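PDB 6WH7: penaeus monodon metallodensovirus major capsid protein from Penaeus monodon metallodensovirus, which forms the icosahedral shell of the virus, sixty copies assembling into a capsid that probably encloses and protects the parvoviral genome. Local coordinates for residues 263-268 and 356-361; 129-134 and 209-214. One frame throughout, in Å; residues are numbered along the deposited sequence.

The two contacts lie at separate places in the capsid subunit, with centres 33 Å apart and nearest atoms about 12 Å apart. They follow one another along the chain: contact 2 (129-134 with 209-214) is complete before contact 1 (263-268 with 356-361) begins. Contact 2 joins the two antiparallel sheets of the jelly roll, bringing strand 118-135 against strand 207-211 and the loop after it. Contact 1 joins two loops, but 263-268 leads into strand 270-274, which belongs to the same sheet as 207-211. Both contacts touch the second subunit, so folding within the chain and assembly of the sixty-subunit shell meet at each of them.

Contact 1: 263-268 and 356-361; sequences VNNRGM and RNKGGK
Val263 lies beside Lys361, their carbonyl O atoms 4.1 Å apart, where two loops of the parvoviral jelly-roll subunit meet: one leads into strand 270-274, the other into strand 363-368. Its backbone also bonds to Met362, and its apolar side chain packs on Met364 of the second subunit. Asn264 follows with a positive phi (85°), a conformation asparagine tolerates well. Its carboxamide adds a side-chain hydrogen bond between the loops: ND2 donates to Gly360 O at 3.1 Å, with an N-H...O angle of 146°. The acceptor lies in the amide plane, and ND2 meets the carbonyl almost head-on. From the backbone, Asn264 O receives a CA-H...O contact from Lys358 CA at 3.4 Å. Asn265 sets its carbonyl O 4.2 Å from Lys358 CG, in the aliphatic part of that side chain. Arg266 reaches across with the length of its side chain: CG stands anti to the backbone N, and a bend at chi3 (-63°) turns the guanidinium to the glycines. NH1 bonds weakly to Asp223 O. Gly359 adopts backbone angles that suit glycine, and at Gly360 the bare backbone meets the guanidinium edge in plane, Gly360 CA 3.3 Å from Arg266 NH2.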
# COMPACT_ATOMS: atom_id res chain seq x y z
N VAL A 263 -73.04 54.63 12.13
CA VAL A 263 -72.95 53.18 12.18
C VAL A 263 -72.03 52.80 13.33
O VAL A 263 -71.08 53.53 13.64
CB VAL A 263 -72.45 52.62 10.83
CG1 VAL A 263 -72.05 51.18 10.93
CG2 VAL A 263 -73.52 52.74 9.78
N ASN A 264 -72.32 51.68 14.00
CA ASN A 264 -71.41 50.88 14.83
C ASN A 264 -71.22 51.27 16.29
O ASN A 264 -70.34 50.68 16.90
CB ASN A 264 -70.01 50.75 14.22
CG ASN A 264 -69.93 49.70 13.17
OD1 ASN A 264 -70.79 48.82 13.11
ND2 ASN A 264 -68.90 49.75 12.36
N ASN A 265 -71.89 52.27 16.84
CA ASN A 265 -71.73 52.50 18.28
C ASN A 265 -70.29 52.76 18.71
O ASN A 265 -69.64 51.87 19.26
CB ASN A 265 -72.26 51.33 19.10
CG ASN A 265 -72.21 51.60 20.59
OD1 ASN A 265 -72.32 52.73 21.03
ND2 ASN A 265 -72.02 50.55 21.37
N ARG A 266 -69.77 53.94 18.43
CA ARG A 266 -68.56 54.41 19.09
C ARG A 266 -68.98 55.55 20.00
O ARG A 266 -69.55 56.54 19.54
CB ARG A 266 -67.52 54.88 18.08
CG ARG A 266 -66.17 55.14 18.68
CD ARG A 266 -65.27 55.75 17.64
NE ARG A 266 -65.02 54.86 16.53
CZ ARG A 266 -64.01 54.00 16.47
NH1 ARG A 266 -63.13 53.94 17.45
NH2 ARG A 266 -63.86 53.23 15.41
N GLY A 267 -68.72 55.41 21.29
CA GLY A 267 -69.13 56.41 22.24
C GLY A 267 -68.12 56.50 23.36
O GLY A 267 -67.19 55.70 23.44
N MET A 268 -68.29 57.49 24.21
CA MET A 268 -67.39 57.69 25.33
C MET A 268 -68.13 57.52 26.64
O MET A 268 -69.21 58.06 26.83
CB MET A 268 -66.73 59.07 25.28
CG MET A 268 -65.78 59.18 24.15
SD MET A 268 -64.68 60.57 24.27
CE MET A 268 -65.77 61.83 23.83
N ARG A 356 -69.19 42.75 16.66
CA ARG A 356 -69.29 43.05 15.24
C ARG A 356 -69.99 44.37 14.98
O ARG A 356 -69.81 44.95 13.91
CB ARG A 356 -70.02 41.92 14.53
CG ARG A 356 -69.30 40.60 14.58
CD ARG A 356 -69.93 39.62 13.63
NE ARG A 356 -71.33 39.36 13.95
CZ ARG A 356 -71.74 38.43 14.79
NH1 ARG A 356 -70.86 37.65 15.39
NH2 ARG A 356 -73.03 38.27 15.03
N ASN A 357 -70.79 44.84 15.93
CA ASN A 357 -71.42 46.14 15.85
C ASN A 357 -70.57 47.24 16.45
O ASN A 357 -71.07 48.34 16.62
CB ASN A 357 -72.78 46.13 16.53
CG ASN A 357 -73.79 45.31 15.80
OD1 ASN A 357 -74.53 44.54 16.39
ND2 ASN A 357 -73.82 45.47 14.49
N LYS A 358 -69.35 46.94 16.85
CA LYS A 358 -68.41 47.93 17.36
C LYS A 358 -67.16 47.86 16.50
O LYS A 358 -66.72 46.77 16.12
CB LYS A 358 -68.06 47.66 18.82
CG LYS A 358 -69.23 47.73 19.77
CD LYS A 358 -68.79 47.59 21.21
CE LYS A 358 -68.22 46.24 21.57
NZ LYS A 358 -69.25 45.20 21.60
N GLY A 359 -66.59 49.00 16.18
CA GLY A 359 -65.40 49.01 15.37
C GLY A 359 -65.36 50.24 14.49
O GLY A 359 -66.07 51.21 14.73
N GLY A 360 -64.51 50.17 13.48
CA GLY A 360 -64.14 51.34 12.71
C GLY A 360 -65.26 51.89 11.86
O GLY A 360 -66.34 51.32 11.73
N LYS A 361 -64.97 53.04 11.26
CA LYS A 361 -65.84 53.70 10.31
C LYS A 361 -67.20 53.99 10.93
O LYS A 361 -68.16 53.24 10.73
CB LYS A 361 -65.99 52.88 9.03
CG LYS A 361 -66.61 53.69 7.91
CD LYS A 361 -66.84 52.91 6.64
CE LYS A 361 -68.11 52.09 6.72
NZ LYS A 361 -68.41 51.40 5.45

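Contact 2: 129-134 and 209-214; sequences SNLILT and RYWKQG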
# COMPACT_ATOMS: atom_id res chain seq x y z
N SER A 129 -53.18 65.10 36.10
CA SER A 129 -51.80 65.00 36.52
C SER A 129 -51.57 65.77 37.80
O SER A 129 -52.21 66.78 38.05
CB SER A 129 -50.87 65.53 35.43
OG SER A 129 -49.54 65.49 35.87
N ASN A 130 -50.64 65.26 38.61
CA ASN A 130 -50.08 65.98 39.75
C ASN A 130 -51.18 66.36 40.75
O ASN A 130 -51.46 67.53 41.01
CB ASN A 130 -49.29 67.19 39.27
CG ASN A 130 -48.13 66.79 38.40
OD1 ASN A 130 -48.02 67.20 37.25
ND2 ASN A 130 -47.24 65.97 38.94
N LEU A 131 -51.77 65.31 41.32
CA LEU A 131 -52.88 65.48 42.24
C LEU A 131 -52.39 66.03 43.57
O LEU A 131 -51.41 65.53 44.13
CB LEU A 131 -53.58 64.14 42.46
CG LEU A 131 -54.74 64.16 43.44
CD1 LEU A 131 -55.86 65.02 42.92
CD2 LEU A 131 -55.23 62.78 43.70
N ILE A 132 -53.08 67.05 44.07
CA ILE A 132 -52.82 67.61 45.39
C ILE A 132 -54.12 67.55 46.17
O ILE A 132 -55.11 68.18 45.78
CB ILE A 132 -52.30 69.05 45.32
CG1 ILE A 132 -50.93 69.09 44.67
CG2 ILE A 132 -52.22 69.65 46.71
CD1 ILE A 132 -50.47 70.47 44.35
N LEU A 133 -54.12 66.82 47.27
CA LEU A 133 -55.29 66.62 48.09
C LEU A 133 -55.20 67.46 49.35
O LEU A 133 -54.13 67.59 49.95
CB LEU A 133 -55.43 65.14 48.46
CG LEU A 133 -55.64 64.19 47.29
CD1 LEU A 133 -55.48 62.79 47.76
CD2 LEU A 133 -57.02 64.38 46.71
N THR A 134 -56.33 68.05 49.74
CA THR A 134 -56.41 68.88 50.93
C THR A 134 -57.73 68.61 51.64
O THR A 134 -58.68 68.12 51.05
CB THR A 134 -56.28 70.38 50.61
OG1 THR A 134 -57.34 70.77 49.73
CG2 THR A 134 -54.96 70.69 49.93
N ARG A 209 -60.61 54.33 39.55
CA ARG A 209 -59.22 54.45 39.93
C ARG A 209 -59.14 55.30 41.19
O ARG A 209 -59.65 56.42 41.21
CB ARG A 209 -58.38 55.08 38.82
CG ARG A 209 -58.22 54.20 37.62
CD ARG A 209 -57.47 54.90 36.52
NE ARG A 209 -57.31 54.02 35.38
CZ ARG A 209 -58.25 53.82 34.47
NH1 ARG A 209 -59.41 54.43 34.58
NH2 ARG A 209 -58.03 53.00 33.45
N TYR A 210 -58.51 54.77 42.23
CA TYR A 210 -58.23 55.57 43.41
C TYR A 210 -56.87 56.20 43.18
O TYR A 210 -55.85 55.51 43.15
CB TYR A 210 -58.24 54.75 44.70
CG TYR A 210 -59.56 54.11 45.04
CD1 TYR A 210 -60.72 54.51 44.42
CD2 TYR A 210 -59.66 53.22 46.08
CE1 TYR A 210 -61.93 53.94 44.75
CE2 TYR A 210 -60.86 52.66 46.43
CZ TYR A 210 -61.99 53.03 45.76
OH TYR A 210 -63.20 52.48 46.11
N TRP A 211 -56.86 57.51 43.02
CA TRP A 211 -55.69 58.22 42.53
C TRP A 211 -55.15 59.07 43.66
O TRP A 211 -55.88 59.86 44.26
CB TRP A 211 -56.06 59.02 41.28
CG TRP A 211 -54.96 59.76 40.64
CD1 TRP A 211 -53.81 59.25 40.15
CD2 TRP A 211 -55.00 61.12 40.20
NE1 TRP A 211 -53.07 60.22 39.53
CE2 TRP A 211 -53.79 61.38 39.54
CE3 TRP A 211 -55.93 62.15 40.33
CZ2 TRP A 211 -53.49 62.63 39.02
CZ3 TRP A 211 -55.63 63.38 39.81
CH2 TRP A 211 -54.41 63.62 39.17
N LYS A 212 -53.88 58.88 43.96
CA LYS A 212 -53.26 59.38 45.17
C LYS A 212 -52.19 60.38 44.80
O LYS A 212 -51.73 60.43 43.66
CB LYS A 212 -52.66 58.23 45.98
CG LYS A 212 -53.68 57.24 46.48
CD LYS A 212 -53.05 56.15 47.31
CE LYS A 212 -54.10 55.27 47.97
NZ LYS A 212 -54.78 54.35 47.02
N GLN A 213 -51.82 61.22 45.76
CA GLN A 213 -50.68 62.09 45.56
C GLN A 213 -49.46 61.25 45.25
O GLN A 213 -49.19 60.25 45.92
CB GLN A 213 -50.42 62.94 46.79
CG GLN A 213 -51.47 63.97 47.10
CD GLN A 213 -51.10 64.79 48.30
OE1 GLN A 213 -50.33 64.34 49.14
NE2 GLN A 213 -51.62 66.00 48.38
N GLY A 214 -48.73 61.64 44.22
CA GLY A 214 -47.56 60.92 43.80
C GLY A 214 -47.81 59.86 42.75
O GLY A 214 -46.85 59.38 42.14
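Strand 129-134 and strand 209-211 run at 72° to each other with their axes 10.4 Å apart at closest approach, and the loop beyond the second strand brings Gln213 CA to 5.2 Å from Leu131 CA. This is packing between the two facing antiparallel sheets of the jelly roll, where large apolar side chains suit the buried interior. Leu131 carries it together with Trp211. The indole has CG anti to its backbone N (chi1 -178°), and its six-membered ring extends toward strand 129-134. Leu131 CB sits over one face of that ring, 3.5 Å from the centroid and 16° off the normal, a CH-pi contact. The leucine branches spread beyond it: CD1 lies 3.5 Å from Trp211 CZ3, while CD2 lies by CE3. Ser129 meets the indole at its margin, its C atom in the ring plane. Trp211 NE1 donates to Asp216 O, which satisfies the indole's one polar atom and helps to fix the ring. Leu131 also touches Met157 on the sheet of 207-211 and Ala289 on its own. Gln213 is long enough to lie alongside the strand, its amide OE1 hydrogen-bonded to Thr153 OG1. The aliphatic part of the glutamine packs against backbone and leucine alike: Gln213 CG is 3.4 Å from Leu131 O and 4.2 Å from Leu133 CG.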